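Local coordinates for protein putative activator of HSP90 (Plasmodium falciparum, PDB 3N72) that probably binds the chaperone Hsp90 and stimulates its ATPase, the piece described here being the N-terminal Aha1 domain of a longer co-chaperone, at residues W25-S28 / Y29-N33; N121-F124 / I125-I129. One frame throughout, in Å; residues are numbered along the deposited sequence.

Contact 1: W25-S28 / Y29-N33; sequences WAES and YIKYN
Trp25 and Tyr29, one helical turn apart, lie side by side, their side chains pointing the same way. The six-membered ring of Trp25 comes over one face of the phenol, toward its CG-CD1 side, with Trp25 CZ2 3.5 Å from Tyr29 CD1. The two rings meet obliquely, their planes 32° apart. Closer to the backbone, Tyr29 CB sits over the tryptophan face, 4.1 Å from the centroid of the six-membered ring, as a CH-pi contact. Both residues carry CG anti to the backbone N (chi1 175° and 179°), which sends the rings out in the same direction. On the opposite face of the phenol the Asn33 amide folds back across it, its ND2 3.4 Å above the middle of the ring. That same ND2 donates to Tyr29 O at 2.9 Å from above the carbonyl plane, while Asn33 N reaches the oxygen from the other side of that plane; two bonds thus grip one carbonyl, and the one from ND2 helps hold the amide over the ring. Farther round the helix, Glu27 and Lys31 run alongside each other as extended chains. Their salt bridge is long, with Glu27 OE1 3.9 Å from Lys31 NZ, and a water closes the gap by donating to OE1 and accepting from NZ. The other carboxylate oxygen, OE2, takes a hydrogen bond from Asn23, steadying the acid from the preceding turn. Main-chain i to i+4 bonds, such as Ile30 N to Ala26 O at 3.0 Å, set the spacing of all these pairs. Helix 23-35 is amphipathic: Ala26 and Ile30 pack on strands 44-62 and 65-82, whereas the aromatic flank faces helix 145-161, where Trp25 stacks on His152 and Tyr29 OH hydrogen-bonds to Asp148.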
loop_
_atom_site.group_PDB
_atom_site.type_symbol
_atom_site.label_atom_id
_atom_site.label_comp_id
_atom_site.label_asym_id
_atom_site.label_seq_id
_atom_site.Cartn_x
_atom_site.Cartn_y
_atom_site.Cartn_z
ATOM N N TRP B 25 -13.149 -7.570 -2.980
ATOM C CA TRP B 25 -13.027 -8.326 -1.734
ATOM C C TRP B 25 -14.407 -8.849 -1.274
ATOM O O TRP B 25 -14.544 -10.022 -0.896
ATOM C CB TRP B 25 -12.347 -7.506 -0.611
ATOM C CG TRP B 25 -12.355 -8.267 0.710
ATOM C CD1 TRP B 25 -11.389 -9.136 1.181
ATOM C CD2 TRP B 25 -13.408 -8.272 1.688
ATOM N NE1 TRP B 25 -11.783 -9.659 2.410
ATOM C CE2 TRP B 25 -13.010 -9.148 2.738
ATOM C CE3 TRP B 25 -14.630 -7.591 1.803
ATOM C CZ2 TRP B 25 -13.812 -9.390 3.849
ATOM C CZ3 TRP B 25 -15.438 -7.859 2.904
ATOM C CH2 TRP B 25 -15.017 -8.738 3.918
ATOM N N ALA B 26 -15.421 -7.979 -1.306
ATOM C CA ALA B 26 -16.755 -8.343 -0.789
ATOM C C ALA B 26 -17.405 -9.442 -1.625
ATOM O O ALA B 26 -17.967 -10.363 -1.078
ATOM C CB ALA B 26 -17.682 -7.110 -0.715
ATOM N N GLU B 27 -17.335 -9.309 -2.947
ATOM C CA GLU B 27 -17.779 -10.355 -3.869
ATOM C C GLU B 27 -17.066 -11.664 -3.549
ATOM O O GLU B 27 -17.716 -12.689 -3.367
ATOM C CB GLU B 27 -17.528 -9.919 -5.324
ATOM C CG GLU B 27 -18.506 -8.845 -5.842
ATOM C CD GLU B 27 -18.284 -8.506 -7.307
ATOM O OE1 GLU B 27 -17.684 -9.319 -8.023
ATOM O OE2 GLU B 27 -18.736 -7.447 -7.773
ATOM N N SER B 28 -15.731 -11.635 -3.453
ATOM C CA SER B 28 -14.949 -12.845 -3.088
ATOM C C SER B 28 -15.357 -13.461 -1.749
ATOM O O SER B 28 -15.464 -14.690 -1.641
ATOM C CB SER B 28 -13.445 -12.550 -3.074
ATOM O OG SER B 28 -12.965 -12.354 -4.389
ATOM N N TYR B 29 -15.597 -12.618 -0.733
ATOM C CA TYR B 29 -15.947 -13.099 0.600
ATOM C C TYR B 29 -17.267 -13.804 0.582
ATOM O O TYR B 29 -17.421 -14.929 1.113
ATOM C CB TYR B 29 -16.026 -11.911 1.563
ATOM C CG TYR B 29 -16.409 -12.222 2.986
ATOM C CD1 TYR B 29 -15.423 -12.446 3.957
ATOM C CD2 TYR B 29 -17.734 -12.246 3.381
ATOM C CE1 TYR B 29 -15.752 -12.694 5.260
ATOM C CE2 TYR B 29 -18.081 -12.504 4.705
ATOM C CZ TYR B 29 -17.074 -12.722 5.637
ATOM O OH TYR B 29 -17.376 -12.969 6.952
ATOM N N ILE B 30 -18.252 -13.124 0.003
ATOM C CA ILE B 30 -19.621 -13.681 -0.050
ATOM C C ILE B 30 -19.628 -15.013 -0.862
ATOM O O ILE B 30 -20.153 -16.026 -0.408
ATOM C CB ILE B 30 -20.633 -12.630 -0.559
ATOM C CG1 ILE B 30 -20.753 -11.481 0.482
ATOM C CG2 ILE B 30 -21.986 -13.283 -0.890
ATOM C CD1 ILE B 30 -21.540 -10.284 -0.012
ATOM N N LYS B 31 -18.978 -15.017 -2.009
ATOM C CA LYS B 31 -18.831 -16.256 -2.807
ATOM C C LYS B 31 -18.135 -17.399 -2.016
ATOM O O LYS B 31 -18.642 -18.534 -1.958
ATOM C CB LYS B 31 -18.117 -15.968 -4.131
ATOM C CG LYS B 31 -18.940 -15.152 -5.118
ATOM C CD LYS B 31 -18.132 -14.886 -6.381
ATOM C CE LYS B 31 -18.817 -13.883 -7.292
ATOM N NZ LYS B 31 -17.818 -13.257 -8.221
ATOM N N TYR B 32 -17.027 -17.086 -1.345
ATOM C CA TYR B 32 -16.249 -18.109 -0.650
ATOM C C TYR B 32 -17.083 -18.736 0.447
ATOM O O TYR B 32 -17.152 -19.979 0.559
ATOM C CB TYR B 32 -14.981 -17.505 -0.013
ATOM C CG TYR B 32 -14.206 -18.543 0.784
ATOM C CD1 TYR B 32 -13.309 -19.395 0.149
ATOM C CD2 TYR B 32 -14.419 -18.713 2.152
ATOM C CE1 TYR B 32 -12.619 -20.363 0.853
ATOM C CE2 TYR B 32 -13.735 -19.702 2.862
ATOM C CZ TYR B 32 -12.837 -20.503 2.199
ATOM O OH TYR B 32 -12.152 -21.469 2.902
ATOM N N ASN B 33 -17.715 -17.881 1.259
ATOM C CA ASN B 33 -18.441 -18.342 2.425
ATOM C C ASN B 33 -19.634 -19.184 2.051
ATOM O O ASN B 33 -19.811 -20.294 2.574
ATOM C CB ASN B 33 -18.767 -17.173 3.367
ATOM C CG ASN B 33 -17.599 -16.828 4.253
ATOM O OD1 ASN B 33 -17.396 -17.465 5.304
ATOM N ND2 ASN B 33 -16.792 -15.850 3.832
HETATM O O HOH W 1 -16.062 -11.283 -8.124
#

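Contact 2: N121-F124 / I125-I129; sequences NLRF and IYDSI
Ile125 turns its CG1 branch back over the preceding turn, CG1 lying 3.4 Å from Asn121 O, while its N donates to that oxygen in an ordinary helical bond. Its CD1 is only loosely apposed to Leu122 CD2, at 4.5 Å. Next comes Tyr126, whose ring, in the conformer described, one of two modelled for Arg123, runs almost parallel to the Arg123 guanidinium, the planes being 14° apart. Arg123 NH1 approaches Tyr126 CD2 obliquely at 3.9 Å. Arg115 makes a cation-pi contact with the tyrosine and, in the same conformer, has its NH1 near that of Arg123, a concentration of positive charge that Asp127 would partly offset. Asp127 forms the salt bridge with Arg123, OD2 standing 2.7 Å from NE. A bend at chi2 of Arg123 (59°) curls the guanidinium back over the acid, and the carboxylate stands steeply to it, with planes 78° apart. OD1 lies 3.1 Å above the centre of the guanidinium, so this conformer does not make the flat, two-pronged pairing of arginine and carboxylate. Ser128 then folds its OG back to donate to Phe124 O at 2.6 Å, from above the carbonyl plane. Ser128 N approaches the same oxygen from the other face, and this doubly used carbonyl precedes a wider, pi-type turn at 126-129. The hydroxyl also lies over the middle of the Phe124 ring, with Ser128 CB 4.2 Å from the ring centroid in a CH-pi contact. Ile129 completes the apolar side of helix 120-142: with Leu122 and Ile125 it is buried against the sheet, Leu122 and Ile125 meeting Trp78 and Tyr80 of strand 65-82, and Ile125 and Ile129 meeting Leu44 and Ile46 of strand 44-62.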
loop_
_atom_site.group_PDB
_atom_site.type_symbol
_atom_site.label_atom_id
_atom_site.label_comp_id
_atom_site.label_asym_id
_atom_site.label_seq_id
_atom_site.Cartn_x
_atom_site.Cartn_y
_atom_site.Cartn_z
ATOM N N ASN B 121 -40.036 -34.760 -4.028
ATOM C CA ASN B 121 -38.713 -34.742 -3.367
ATOM C C ASN B 121 -38.211 -33.351 -2.955
ATOM O O ASN B 121 -37.724 -33.170 -1.843
ATOM C CB ASN B 121 -37.661 -35.427 -4.229
ATOM C CG ASN B 121 -37.871 -36.915 -4.330
ATOM O OD1 ASN B 121 -38.797 -37.472 -3.737
ATOM N ND2 ASN B 121 -37.003 -37.582 -5.093
ATOM N N LEU B 122 -38.321 -32.380 -3.851
ATOM C CA LEU B 122 -37.886 -31.018 -3.539
ATOM C C LEU B 122 -38.781 -30.323 -2.537
ATOM O O LEU B 122 -38.299 -29.540 -1.708
ATOM C CB LEU B 122 -37.766 -30.183 -4.799
ATOM C CG LEU B 122 -36.700 -30.566 -5.806
ATOM C CD1 LEU B 122 -36.709 -29.542 -6.962
ATOM C CD2 LEU B 122 -35.347 -30.619 -5.137
ATOM N N ARG B 123 -40.083 -30.604 -2.590
ATOM C CA ARG B 123 -40.987 -30.034 -1.602
ATOM C C ARG B 123 -40.589 -30.508 -0.209
ATOM O O ARG B 123 -40.549 -29.712 0.734
ATOM C CB ARG B 123 -42.446 -30.393 -1.891
ATOM C CG ARG B 123 -43.410 -29.837 -0.858
ATOM C CD ARG B 123 -43.313 -28.323 -0.789
ATOM N NE ARG B 123 -44.294 -27.739 0.125
ATOM C CZ ARG B 123 -44.437 -26.432 0.325
ATOM N NH1 ARG B 123 -43.655 -25.576 -0.317
ATOM N NH2 ARG B 123 -45.351 -25.980 1.178
ATOM N N PHE B 124 -40.284 -31.800 -0.084
ATOM C CA PHE B 124 -39.878 -32.353 1.204
ATOM C C PHE B 124 -38.601 -31.674 1.716
ATOM O O PHE B 124 -38.543 -31.275 2.870
ATOM C CB PHE B 124 -39.666 -33.866 1.135
ATOM C CG PHE B 124 -39.001 -34.430 2.362
ATOM C CD1 PHE B 124 -39.684 -34.496 3.581
ATOM C CD2 PHE B 124 -37.685 -34.874 2.314
ATOM C CE1 PHE B 124 -39.053 -35.005 4.735
ATOM C CE2 PHE B 124 -37.064 -35.389 3.452
ATOM C CZ PHE B 124 -37.754 -35.449 4.665
ATOM N N ILE B 125 -37.606 -31.535 0.841
ATOM C CA ILE B 125 -36.334 -30.886 1.207
ATOM C C ILE B 125 -36.572 -29.446 1.616
ATOM O O ILE B 125 -36.086 -29.016 2.653
ATOM C CB ILE B 125 -35.279 -30.929 0.076
ATOM C CG1 ILE B 125 -34.833 -32.379 -0.148
ATOM C CG2 ILE B 125 -34.058 -30.039 0.444
ATOM C CD1 ILE B 125 -33.995 -32.579 -1.370
ATOM N N TYR B 126 -37.321 -28.706 0.803
ATOM C CA TYR B 126 -37.640 -27.313 1.130
ATOM C C TYR B 126 -38.342 -27.183 2.478
ATOM O O TYR B 126 -37.898 -26.422 3.326
ATOM C CB TYR B 126 -38.475 -26.648 0.032
ATOM C CG TYR B 126 -38.862 -25.221 0.353
ATOM C CD1 TYR B 126 -38.020 -24.149 0.001
ATOM C CD2 TYR B 126 -40.048 -24.930 1.025
ATOM C CE1 TYR B 126 -38.360 -22.855 0.308
ATOM C CE2 TYR B 126 -40.394 -23.618 1.337
ATOM C CZ TYR B 126 -39.550 -22.589 0.971
ATOM O OH TYR B 126 -39.891 -21.295 1.277
ATOM N N ASP B 127 -39.443 -27.916 2.665
ATOM C CA ASP B 127 -40.216 -27.823 3.906
ATOM C C ASP B 127 -39.438 -28.298 5.121
ATOM O O ASP B 127 -39.494 -27.665 6.171
ATOM C CB ASP B 127 -41.519 -28.622 3.802
ATOM C CG ASP B 127 -42.542 -27.964 2.908
ATOM O OD1 ASP B 127 -42.480 -26.725 2.682
ATOM O OD2 ASP B 127 -43.438 -28.699 2.448
ATOM N N SER B 128 -38.711 -29.400 4.985
ATOM C CA SER B 128 -38.089 -30.022 6.156
ATOM C C SER B 128 -36.794 -29.364 6.586
ATOM O O SER B 128 -36.466 -29.381 7.767
ATOM C CB SER B 128 -37.851 -31.519 5.964
ATOM O OG SER B 128 -36.969 -31.779 4.897
ATOM N N ILE B 129 -36.068 -28.783 5.635
ATOM C CA ILE B 129 -34.729 -28.266 5.919
ATOM C C ILE B 129 -34.586 -26.789 5.556
ATOM O O ILE B 129 -34.091 -25.993 6.366
ATOM C CB ILE B 129 -33.636 -29.080 5.178
ATOM C CG1 ILE B 129 -33.670 -30.546 5.602
ATOM C CG2 ILE B 129 -32.204 -28.530 5.450
ATOM C CD1 ILE B 129 -32.784 -31.394 4.746
#

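The two contacts exemplify how an amphipathic helix is held both by its own turns and by the sheet beneath it. Contact 1 belongs to helix 23-35 and contact 2 to the later helix 120-142; their centres are about 27 Å apart, the nearest atoms about 15 Å, and they do not touch. The centre of contact 1 lies about 7 Å from the centre of the chain, that of contact 2 about 22 Å, toward one end of the elongated domain. Strands 44-62 and 65-82 receive apolar side chains from both, at different places along their length. The ion pair is long in contact 1 and close in contact 2, and contact 1 adds a second helix, 145-161, as neighbour.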